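Local atomic coordinates of putative serine phosphatase (Pseudomonas aeruginosa, PDB entry 6K4E), a protein that probably removes phosphate from phosphoserine or phosphothreonine of a partner protein, as a magnesium-binding PP2C-type phosphatase of a pathway that controls biofilm formation. Residues D179-A190 with Y220-P229; F233-L241 with F252-L261. One frame throughout, in Å; residues are numbered along the deposited sequence.

Contact 1: D179-A190 with Y220-P229; sequences DRRRRQLAFAGA and YRNIEVPLAP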
loop_
_atom_site.group_PDB
_atom_site.type_symbol
_atom_site.label_atom_id
_atom_site.label_comp_id
_atom_site.label_asym_id
_atom_site.label_seq_id
_atom_site.Cartn_x
_atom_site.Cartn_y
_atom_site.Cartn_z
ATOM N N ASP B 179 -20.858 15.921 -12.671
ATOM C CA ASP B 179 -20.580 17.125 -13.445
ATOM C C ASP B 179 -21.663 18.162 -13.126
ATOM O O ASP B 179 -22.700 18.182 -13.762
ATOM C CB ASP B 179 -20.507 16.775 -14.942
ATOM C CG ASP B 179 -19.941 17.842 -15.832
ATOM O OD1 ASP B 179 -20.144 19.047 -15.527
ATOM O OD2 ASP B 179 -19.391 17.490 -16.888
ATOM N N ARG B 180 -21.425 19.006 -12.124
ATOM C CA ARG B 180 -22.389 20.023 -11.688
ATOM C C ARG B 180 -22.714 21.056 -12.776
ATOM O O ARG B 180 -23.890 21.357 -12.994
ATOM C CB ARG B 180 -21.918 20.688 -10.381
ATOM C CG ARG B 180 -21.879 19.716 -9.178
ATOM C CD ARG B 180 -20.802 20.053 -8.162
ATOM N NE ARG B 180 -21.118 21.271 -7.413
ATOM C CZ ARG B 180 -20.528 22.449 -7.600
ATOM N NH1 ARG B 180 -19.559 22.580 -8.502
ATOM N NH2 ARG B 180 -20.894 23.503 -6.881
ATOM N N ARG B 181 -21.685 21.519 -13.508
ATOM C CA ARG B 181 -21.748 22.496 -14.603
ATOM C C ARG B 181 -22.669 22.034 -15.773
ATOM O O ARG B 181 -23.459 22.820 -16.288
ATOM C CB ARG B 181 -20.317 22.741 -15.120
ATOM C CG ARG B 181 -20.175 23.914 -16.075
ATOM C CD ARG B 181 -18.803 24.010 -16.722
ATOM N NE ARG B 181 -18.536 22.898 -17.644
ATOM C CZ ARG B 181 -18.742 22.923 -18.961
ATOM N NH1 ARG B 181 -19.221 24.015 -19.548
ATOM N NH2 ARG B 181 -18.470 21.855 -19.701
ATOM N N ARG B 182 -22.533 20.769 -16.196
ATOM C CA ARG B 182 -23.298 20.199 -17.300
ATOM C C ARG B 182 -24.506 19.371 -16.823
ATOM O O ARG B 182 -25.154 18.698 -17.630
ATOM C CB ARG B 182 -22.369 19.386 -18.212
ATOM C CG ARG B 182 -21.509 20.250 -19.132
ATOM C CD ARG B 182 -20.743 19.436 -20.157
ATOM N NE ARG B 182 -21.613 18.796 -21.152
ATOM C CZ ARG B 182 -21.936 17.504 -21.156
ATOM N NH1 ARG B 182 -21.477 16.693 -20.207
ATOM N NH2 ARG B 182 -22.718 17.013 -22.106
ATOM N N ARG B 183 -24.824 19.467 -15.519
ATOM C CA ARG B 183 -25.899 18.780 -14.816
ATOM C C ARG B 183 -26.070 17.334 -15.285
ATOM O O ARG B 183 -27.130 16.956 -15.786
ATOM C CB ARG B 183 -27.218 19.575 -14.860
ATOM C CG ARG B 183 -27.606 20.083 -13.483
ATOM C CD ARG B 183 -27.627 21.589 -13.395
ATOM N NE ARG B 183 -28.745 22.032 -12.562
ATOM C CZ ARG B 183 -28.851 23.244 -12.026
ATOM N NH1 ARG B 183 -27.902 24.149 -12.224
ATOM N NH2 ARG B 183 -29.904 23.555 -11.276
ATOM N N GLN B 184 -24.988 16.533 -15.161
ATOM C CA GLN B 184 -25.049 15.120 -15.513
ATOM C C GLN B 184 -23.996 14.348 -14.765
ATOM O O GLN B 184 -22.981 14.890 -14.347
ATOM C CB GLN B 184 -25.089 14.831 -17.036
ATOM C CG GLN B 184 -23.805 14.836 -17.827
ATOM C CD GLN B 184 -24.056 14.195 -19.180
ATOM O OE1 GLN B 184 -23.374 13.253 -19.596
ATOM N NE2 GLN B 184 -25.076 14.655 -19.880
ATOM N N LEU B 185 -24.297 13.090 -14.517
ATOM C CA LEU B 185 -23.472 12.198 -13.721
ATOM C C LEU B 185 -22.979 11.051 -14.588
ATOM O O LEU B 185 -23.733 10.554 -15.425
ATOM C CB LEU B 185 -24.402 11.674 -12.608
ATOM C CG LEU B 185 -23.864 10.807 -11.510
ATOM C CD1 LEU B 185 -24.528 11.174 -10.189
ATOM C CD2 LEU B 185 -24.101 9.327 -11.822
ATOM N N ALA B 186 -21.708 10.635 -14.394
ATOM C CA ALA B 186 -21.182 9.484 -15.112
ATOM C C ALA B 186 -20.786 8.477 -14.054
ATOM O O ALA B 186 -20.116 8.846 -13.101
ATOM C CB ALA B 186 -19.978 9.883 -15.960
ATOM N N PHE B 187 -21.249 7.240 -14.172
ATOM C CA PHE B 187 -20.926 6.187 -13.210
ATOM C C PHE B 187 -20.344 4.964 -13.903
ATOM O O PHE B 187 -20.822 4.561 -14.956
ATOM C CB PHE B 187 -22.190 5.778 -12.385
ATOM C CG PHE B 187 -22.060 4.447 -11.658
ATOM C CD1 PHE B 187 -21.211 4.309 -10.557
ATOM C CD2 PHE B 187 -22.730 3.321 -12.114
ATOM C CE1 PHE B 187 -21.041 3.061 -9.937
ATOM C CE2 PHE B 187 -22.568 2.090 -11.480
ATOM C CZ PHE B 187 -21.745 1.973 -10.394
ATOM N N ALA B 188 -19.334 4.356 -13.299
ATOM C CA ALA B 188 -18.769 3.091 -13.784
ATOM C C ALA B 188 -18.408 2.268 -12.570
ATOM O O ALA B 188 -17.802 2.789 -11.647
ATOM C CB ALA B 188 -17.552 3.327 -14.666
ATOM N N GLY B 189 -18.824 1.012 -12.560
ATOM C CA GLY B 189 -18.589 0.123 -11.431
ATOM C C GLY B 189 -18.231 -1.307 -11.766
ATOM O O GLY B 189 -18.650 -1.834 -12.795
ATOM N N ALA B 190 -17.409 -1.925 -10.907
ATOM C CA ALA B 190 -17.026 -3.333 -10.977
ATOM C C ALA B 190 -17.554 -3.947 -9.673
ATOM O O ALA B 190 -16.980 -3.700 -8.615
ATOM C CB ALA B 190 -15.514 -3.466 -11.054
ATOM N N TYR B 220 -14.731 -1.605 -19.146
ATOM C CA TYR B 220 -15.701 -0.743 -18.469
ATOM C C TYR B 220 -16.249 0.366 -19.340
ATOM O O TYR B 220 -15.552 0.902 -20.207
ATOM C CB TYR B 220 -15.128 -0.198 -17.147
ATOM C CG TYR B 220 -14.760 -1.321 -16.202
ATOM C CD1 TYR B 220 -15.742 -2.124 -15.627
ATOM C CD2 TYR B 220 -13.428 -1.641 -15.955
ATOM C CE1 TYR B 220 -15.410 -3.204 -14.815
ATOM C CE2 TYR B 220 -13.083 -2.704 -15.120
ATOM C CZ TYR B 220 -14.080 -3.487 -14.557
ATOM O OH TYR B 220 -13.774 -4.551 -13.743
ATOM N N ARG B 221 -17.535 0.670 -19.111
ATOM C CA ARG B 221 -18.319 1.687 -19.798
ATOM C C ARG B 221 -19.014 2.562 -18.743
ATOM O O ARG B 221 -19.332 2.084 -17.654
ATOM C CB ARG B 221 -19.342 0.985 -20.716
ATOM C CG ARG B 221 -20.214 1.911 -21.574
ATOM C CD ARG B 221 -21.357 1.185 -22.287
ATOM N NE ARG B 221 -22.290 0.538 -21.357
ATOM C CZ ARG B 221 -23.335 1.135 -20.791
ATOM N NH1 ARG B 221 -23.602 2.412 -21.048
ATOM N NH2 ARG B 221 -24.120 0.463 -19.960
ATOM N N ASN B 222 -19.202 3.851 -19.048
ATOM C CA ASN B 222 -19.903 4.792 -18.189
ATOM C C ASN B 222 -21.402 4.770 -18.456
ATOM O O ASN B 222 -21.839 4.624 -19.595
ATOM C CB ASN B 222 -19.383 6.199 -18.417
ATOM C CG ASN B 222 -17.984 6.384 -17.929
ATOM O OD1 ASN B 222 -17.620 5.892 -16.872
ATOM N ND2 ASN B 222 -17.167 7.072 -18.702
ATOM N N ILE B 223 -22.176 4.930 -17.387
ATOM C CA ILE B 223 -23.613 5.055 -17.429
ATOM C C ILE B 223 -23.833 6.513 -17.097
ATOM O O ILE B 223 -23.490 6.963 -16.005
ATOM C CB ILE B 223 -24.311 4.089 -16.441
ATOM C CG1 ILE B 223 -24.039 2.616 -16.849
ATOM C CG2 ILE B 223 -25.831 4.397 -16.360
ATOM C CD1 ILE B 223 -24.267 1.582 -15.723
ATOM N N GLU B 224 -24.411 7.238 -18.033
ATOM C CA GLU B 224 -24.614 8.665 -17.870
ATOM C C GLU B 224 -26.048 9.009 -17.703
ATOM O O GLU B 224 -26.866 8.722 -18.574
ATOM C CB GLU B 224 -23.965 9.456 -19.005
ATOM C CG GLU B 224 -22.461 9.299 -19.072
ATOM C CD GLU B 224 -21.889 9.877 -20.344
ATOM O OE1 GLU B 224 -21.927 9.180 -21.385
ATOM O OE2 GLU B 224 -21.433 11.041 -20.309
ATOM N N VAL B 225 -26.357 9.609 -16.557
ATOM C CA VAL B 225 -27.702 10.001 -16.203
ATOM C C VAL B 225 -27.836 11.506 -16.029
ATOM O O VAL B 225 -26.880 12.141 -15.590
ATOM C CB VAL B 225 -28.271 9.227 -14.982
ATOM C CG1 VAL B 225 -28.575 7.766 -15.339
ATOM C CG2 VAL B 225 -27.368 9.342 -13.751
ATOM N N PRO B 226 -29.014 12.103 -16.325
ATOM C CA PRO B 226 -29.187 13.531 -16.033
ATOM C C PRO B 226 -29.053 13.727 -14.521
ATOM O O PRO B 226 -29.296 12.800 -13.747
ATOM C CB PRO B 226 -30.613 13.824 -16.522
ATOM C CG PRO B 226 -31.298 12.521 -16.537
ATOM C CD PRO B 226 -30.266 11.503 -16.843
ATOM N N LEU B 227 -28.613 14.892 -14.091
ATOM C CA LEU B 227 -28.433 15.128 -12.658
ATOM C C LEU B 227 -29.542 16.056 -12.241
ATOM O O LEU B 227 -29.558 17.216 -12.653
ATOM C CB LEU B 227 -27.031 15.714 -12.421
ATOM C CG LEU B 227 -26.511 15.899 -11.018
ATOM C CD1 LEU B 227 -26.414 14.584 -10.293
ATOM C CD2 LEU B 227 -25.135 16.538 -11.072
ATOM N N ALA B 228 -30.529 15.511 -11.518
ATOM C CA ALA B 228 -31.708 16.255 -11.119
ATOM C C ALA B 228 -31.610 16.682 -9.667
ATOM O O ALA B 228 -31.173 15.896 -8.838
ATOM C CB ALA B 228 -32.966 15.418 -11.350
ATOM N N PRO B 229 -32.015 17.919 -9.322
ATOM C CA PRO B 229 -31.976 18.332 -7.905
ATOM C C PRO B 229 -33.008 17.566 -7.064
ATOM O O PRO B 229 -34.033 17.123 -7.581
ATOM C CB PRO B 229 -32.308 19.832 -7.963
ATOM C CG PRO B 229 -32.160 20.227 -9.410
ATOM C CD PRO B 229 -32.557 19.001 -10.170
HETATM O O HOH W 1 -20.032 0.156 -15.548
#
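The edge of one sheet of the PP2C domain is formed where strand 184-190 pairs antiparallel with the outermost strand, 223-226. L185 and V225 exchange two backbone bonds: L185 N reaches V225 O at 3.0 Å, and V225 N returns to L185 O. F187 and I223 repeat the pattern, with I223 N 2.8 Å from F187 O. On the face carrying these four residues, L185 and V225 lie side by side and point the same way, CD2 of the leucine 3.8 Å from CG2 of the valine.

L227 follows at the end of the ladder. Its N donates to R183 O, and its CG, anti to the backbone N (chi1 -173°), sends CD1 across L185 at about a right angle to meet CD1 of that residue at 3.9 Å. This is the inner face of the PP2C beta-sandwich, where L185 packs on F298 and L227 on F300 of the facing sheet. The chain enters strand 184-190 through a type I turn, R180-R183, closed by a G1 bulge in which R183 and Q184 both face D179; D179 OD1 takes the N-H of R182, an Asx motif, from above its carboxylate plane.

On the other face A186 CB meets E224 CG, and A188 CB lies 3.4 Å from N222 OD1, an oxygen that accepts from A144 N at the start of helix 143-157. Farther along, A190 CB touches Y220 OH at 3.4 Å, a hydroxyl hydrogen-bonded to R210 O.

Contact 2: F233-L241 with F252-L261; sequences FYLSTDGFL and FGSRRFADML. With MG (magnesium ion), chain H; MG (magnesium ion), chain F.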
loop_
_atom_site.group_PDB
_atom_site.type_symbol
_atom_site.label_atom_id
_atom_site.label_comp_id
_atom_site.label_asym_id
_atom_site.label_seq_id
_atom_site.Cartn_x
_atom_site.Cartn_y
_atom_site.Cartn_z
ATOM N N PHE B 233 -27.558 10.309 -3.637
ATOM C CA PHE B 233 -26.842 9.207 -4.264
ATOM C C PHE B 233 -26.105 8.451 -3.196
ATOM O O PHE B 233 -25.791 9.028 -2.154
ATOM C CB PHE B 233 -25.873 9.710 -5.357
ATOM C CG PHE B 233 -26.571 10.395 -6.509
ATOM C CD1 PHE B 233 -26.855 11.755 -6.460
ATOM C CD2 PHE B 233 -27.018 9.667 -7.606
ATOM C CE1 PHE B 233 -27.552 12.377 -7.492
ATOM C CE2 PHE B 233 -27.721 10.295 -8.643
ATOM C CZ PHE B 233 -27.965 11.649 -8.582
ATOM N N TYR B 234 -25.932 7.126 -3.399
ATOM C CA TYR B 234 -25.345 6.262 -2.391
ATOM C C TYR B 234 -24.454 5.264 -3.031
ATOM O O TYR B 234 -24.871 4.537 -3.927
ATOM C CB TYR B 234 -26.429 5.491 -1.610
ATOM C CG TYR B 234 -27.492 6.362 -1.002
ATOM C CD1 TYR B 234 -28.617 6.736 -1.734
ATOM C CD2 TYR B 234 -27.383 6.814 0.317
ATOM C CE1 TYR B 234 -29.609 7.534 -1.169
ATOM C CE2 TYR B 234 -28.347 7.651 0.873
ATOM C CZ TYR B 234 -29.466 7.980 0.133
ATOM O OH TYR B 234 -30.412 8.781 0.680
ATOM N N LEU B 235 -23.222 5.204 -2.531
ATOM C CA LEU B 235 -22.207 4.277 -2.988
ATOM C C LEU B 235 -21.875 3.430 -1.793
ATOM O O LEU B 235 -21.261 3.924 -0.864
ATOM C CB LEU B 235 -20.963 5.049 -3.480
ATOM C CG LEU B 235 -21.052 5.607 -4.898
ATOM C CD1 LEU B 235 -19.877 6.544 -5.193
ATOM C CD2 LEU B 235 -21.096 4.484 -5.951
ATOM N N SER B 236 -22.269 2.163 -1.807
ATOM C CA SER B 236 -21.983 1.280 -0.692
ATOM C C SER B 236 -21.257 0.034 -1.168
ATOM O O SER B 236 -21.575 -0.487 -2.225
ATOM C CB SER B 236 -23.284 0.872 0.003
ATOM O OG SER B 236 -23.070 -0.179 0.932
ATOM N N THR B 237 -20.344 -0.497 -0.345
ATOM C CA THR B 237 -19.703 -1.795 -0.626
ATOM C C THR B 237 -20.697 -2.868 -0.186
ATOM O O THR B 237 -21.737 -2.536 0.399
ATOM C CB THR B 237 -18.353 -1.925 0.100
ATOM O OG1 THR B 237 -18.558 -1.743 1.508
ATOM C CG2 THR B 237 -17.303 -0.894 -0.403
ATOM N N ASP B 238 -20.399 -4.165 -0.448
ATOM C CA ASP B 238 -21.327 -5.218 -0.057
ATOM C C ASP B 238 -21.516 -5.410 1.476
ATOM O O ASP B 238 -22.466 -6.054 1.877
ATOM C CB ASP B 238 -20.917 -6.554 -0.728
ATOM C CG ASP B 238 -19.546 -7.057 -0.353
ATOM O OD1 ASP B 238 -18.921 -6.465 0.573
ATOM O OD2 ASP B 238 -19.086 -8.044 -0.974
ATOM N N GLY B 239 -20.568 -4.949 2.285
ATOM C CA GLY B 239 -20.564 -5.179 3.727
ATOM C C GLY B 239 -21.842 -4.898 4.493
ATOM O O GLY B 239 -22.264 -5.713 5.307
ATOM N N PHE B 240 -22.443 -3.721 4.282
ATOM C CA PHE B 240 -23.689 -3.299 4.934
ATOM C C PHE B 240 -24.843 -4.218 4.471
ATOM O O PHE B 240 -25.677 -4.624 5.292
ATOM C CB PHE B 240 -24.008 -1.813 4.570
ATOM C CG PHE B 240 -25.094 -1.163 5.407
ATOM C CD1 PHE B 240 -26.440 -1.424 5.165
ATOM C CD2 PHE B 240 -24.770 -0.270 6.432
ATOM C CE1 PHE B 240 -27.433 -0.819 5.942
ATOM C CE2 PHE B 240 -25.770 0.332 7.202
ATOM C CZ PHE B 240 -27.090 0.059 6.952
ATOM N N LEU B 241 -24.890 -4.535 3.154
ATOM C CA LEU B 241 -25.984 -5.350 2.572
ATOM C C LEU B 241 -25.810 -6.805 2.931
ATOM O O LEU B 241 -26.775 -7.555 2.899
ATOM C CB LEU B 241 -26.072 -5.178 1.020
ATOM C CG LEU B 241 -26.653 -3.837 0.505
ATOM C CD1 LEU B 241 -25.584 -2.717 0.472
ATOM C CD2 LEU B 241 -27.180 -3.992 -0.885
ATOM N N PHE B 252 -28.757 -8.250 5.576
ATOM C CA PHE B 252 -29.675 -7.120 5.425
ATOM C C PHE B 252 -30.347 -7.176 4.039
ATOM O O PHE B 252 -31.556 -7.304 3.977
ATOM C CB PHE B 252 -28.904 -5.812 5.644
ATOM C CG PHE B 252 -29.762 -4.599 5.855
ATOM C CD1 PHE B 252 -30.378 -4.366 7.086
ATOM C CD2 PHE B 252 -29.893 -3.639 4.857
ATOM C CE1 PHE B 252 -31.146 -3.211 7.292
ATOM C CE2 PHE B 252 -30.652 -2.475 5.073
ATOM C CZ PHE B 252 -31.274 -2.278 6.282
ATOM N N GLY B 253 -29.541 -7.202 2.970
ATOM C CA GLY B 253 -29.996 -7.363 1.594
ATOM C C GLY B 253 -30.371 -6.091 0.862
ATOM O O GLY B 253 -30.528 -5.020 1.473
ATOM N N SER B 254 -30.509 -6.235 -0.485
ATOM C CA SER B 254 -30.857 -5.191 -1.460
ATOM C C SER B 254 -32.242 -4.598 -1.251
ATOM O O SER B 254 -32.387 -3.385 -1.426
ATOM C CB SER B 254 -30.771 -5.715 -2.900
ATOM O OG SER B 254 -29.500 -6.207 -3.279
ATOM N N ARG B 255 -33.267 -5.431 -0.934
ATOM C CA ARG B 255 -34.637 -4.945 -0.733
ATOM C C ARG B 255 -34.754 -4.088 0.547
ATOM O O ARG B 255 -35.294 -2.978 0.454
ATOM C CB ARG B 255 -35.697 -6.068 -0.795
ATOM C CG ARG B 255 -35.748 -6.729 -2.179
ATOM C CD ARG B 255 -36.344 -8.138 -2.197
ATOM N NE ARG B 255 -35.915 -8.895 -3.383
ATOM C CZ ARG B 255 -36.561 -9.947 -3.883
ATOM N NH1 ARG B 255 -37.684 -10.379 -3.317
ATOM N NH2 ARG B 255 -36.097 -10.569 -4.960
ATOM N N ARG B 256 -34.207 -4.553 1.716
ATOM C CA ARG B 256 -34.241 -3.726 2.941
ATOM C C ARG B 256 -33.398 -2.450 2.731
ATOM O O ARG B 256 -33.780 -1.403 3.232
ATOM C CB ARG B 256 -33.708 -4.459 4.188
ATOM C CG ARG B 256 -34.605 -5.565 4.731
ATOM C CD ARG B 256 -33.973 -6.176 5.979
ATOM N NE ARG B 256 -34.760 -7.284 6.505
ATOM C CZ ARG B 256 -34.515 -8.578 6.290
ATOM N NH1 ARG B 256 -33.433 -8.957 5.613
ATOM N NH2 ARG B 256 -35.329 -9.506 6.788
ATOM N N PHE B 257 -32.323 -2.536 1.924
ATOM C CA PHE B 257 -31.430 -1.408 1.642
ATOM C C PHE B 257 -32.117 -0.325 0.811
ATOM O O PHE B 257 -32.078 0.843 1.216
ATOM C CB PHE B 257 -30.118 -1.886 1.017
ATOM C CG PHE B 257 -29.047 -0.844 0.859
ATOM C CD1 PHE B 257 -28.335 -0.383 1.968
ATOM C CD2 PHE B 257 -28.729 -0.335 -0.393
ATOM C CE1 PHE B 257 -27.349 0.592 1.829
ATOM C CE2 PHE B 257 -27.739 0.642 -0.534
ATOM C CZ PHE B 257 -27.033 1.075 0.571
ATOM N N ALA B 258 -32.756 -0.711 -0.340
ATOM C CA ALA B 258 -33.494 0.215 -1.213
ATOM C C ALA B 258 -34.635 0.925 -0.449
ATOM O O ALA B 258 -34.828 2.132 -0.630
ATOM C CB ALA B 258 -34.048 -0.520 -2.415
ATOM N N ASP B 259 -35.370 0.183 0.403
ATOM C CA ASP B 259 -36.435 0.750 1.225
ATOM C C ASP B 259 -35.905 1.756 2.223
ATOM O O ASP B 259 -36.489 2.834 2.350
ATOM C CB ASP B 259 -37.251 -0.344 1.933
ATOM C CG ASP B 259 -38.150 -1.166 1.032
ATOM O OD1 ASP B 259 -38.263 -0.825 -0.180
ATOM O OD2 ASP B 259 -38.723 -2.162 1.522
ATOM N N MET B 260 -34.796 1.417 2.912
ATOM C CA MET B 260 -34.118 2.296 3.871
ATOM C C MET B 260 -33.725 3.629 3.182
ATOM O O MET B 260 -34.007 4.705 3.727
ATOM C CB MET B 260 -32.860 1.614 4.445
ATOM C CG MET B 260 -32.161 2.427 5.534
ATOM S SD MET B 260 -30.599 1.681 6.115
ATOM C CE MET B 260 -29.544 1.848 4.583
ATOM N N LEU B 261 -33.087 3.539 1.981
ATOM C CA LEU B 261 -32.664 4.690 1.190
ATOM C C LEU B 261 -33.840 5.570 0.826
ATOM O O LEU B 261 -33.760 6.763 1.063
ATOM C CB LEU B 261 -31.920 4.282 -0.109
ATOM C CG LEU B 261 -30.655 3.460 0.015
ATOM C CD1 LEU B 261 -29.962 3.338 -1.338
ATOM C CD2 LEU B 261 -29.697 4.002 1.116
HETATM MG MG MG H . -19.505 -8.942 -2.993
HETATM MG MG MG F . -16.710 -6.636 1.322
HETATM O O HOH W 2 -16.461 -8.355 0.206
HETATM O O HOH W 3 -16.904 -4.564 2.247
HETATM O O HOH W 4 -14.815 -7.231 2.033
HETATM O O HOH W 5 -18.842 -10.774 -1.790
HETATM O O HOH W 6 -17.213 -9.283 -3.335
#
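The carbonyl oxygen of L241 receives the N-H of G253 at 2.8 Å, in the carbonyl plane and on a lone pair. G253, with a positive phi, is the N-cap of helix 254-264, and the bond ties the start of that helix to the short helical turn after strand 231-236. Beside it the L241 side chain crosses F257 at about a right angle, and its CD1 sits over the centre of the F257 ring, 3.8 Å from the centroid and 4° off the normal. The opposite face of that ring is met by CD2 of L261.

F240, F252 and F257 form an aromatic cluster. The edge of F240 points into the face of F252, a T-shaped pair with planes at 83° and CE1 of F240 3.7 Å from CE2 of F252; R256 CB lies against the opposite face of F252, toward its rim. With CG anti to the backbone N (chi1 -167°), the F240 ring is carried to the helix, where CE of M260 packs on its CE1 at 3.7 Å and the sulfur SD lies obliquely beside the ring, a Met-aromatic contact. This is the outer side of a beta-sandwich sheet, on which helices 254-264 and 269-284 pack: F240 and M260 also touch the latter helix.

Nearer the start of the strand, L261 CD2 lies over the middle of the Y234 ring, 3.7 Å from its centroid, while the Y234 hydroxyl is hydrogen-bonded to Q272.

Just beyond the end of the strand, D238 bridges two magnesium ions, OD1 binding one at 2.3 Å and OD2 the other at 2.2 Å. D112 and D291 also bind the ion held by OD1.

In the fold
Contact 1 and contact 2, whose centres are 20 Å apart, belong to the two facing sheets of the sandwich, and the chain runs from strand 223-226 of the first directly into strand 231-236 of the second. They meet in the core through F233, on the side of its strand turned away from helix 254-264: its CE2 lies 3.7 Å from L185 CD1 and its CZ 3.7 Å from L227 CD1. F187 CE1 and L235 CD2 add a looser contact at 4.2 Å. The magnesium site borders contact 2: D238, in segment 233-241, binds two magnesium ions but does not itself touch 252-261. In contact 1 the side chain of A190 is about 11 Å from a magnesium ion.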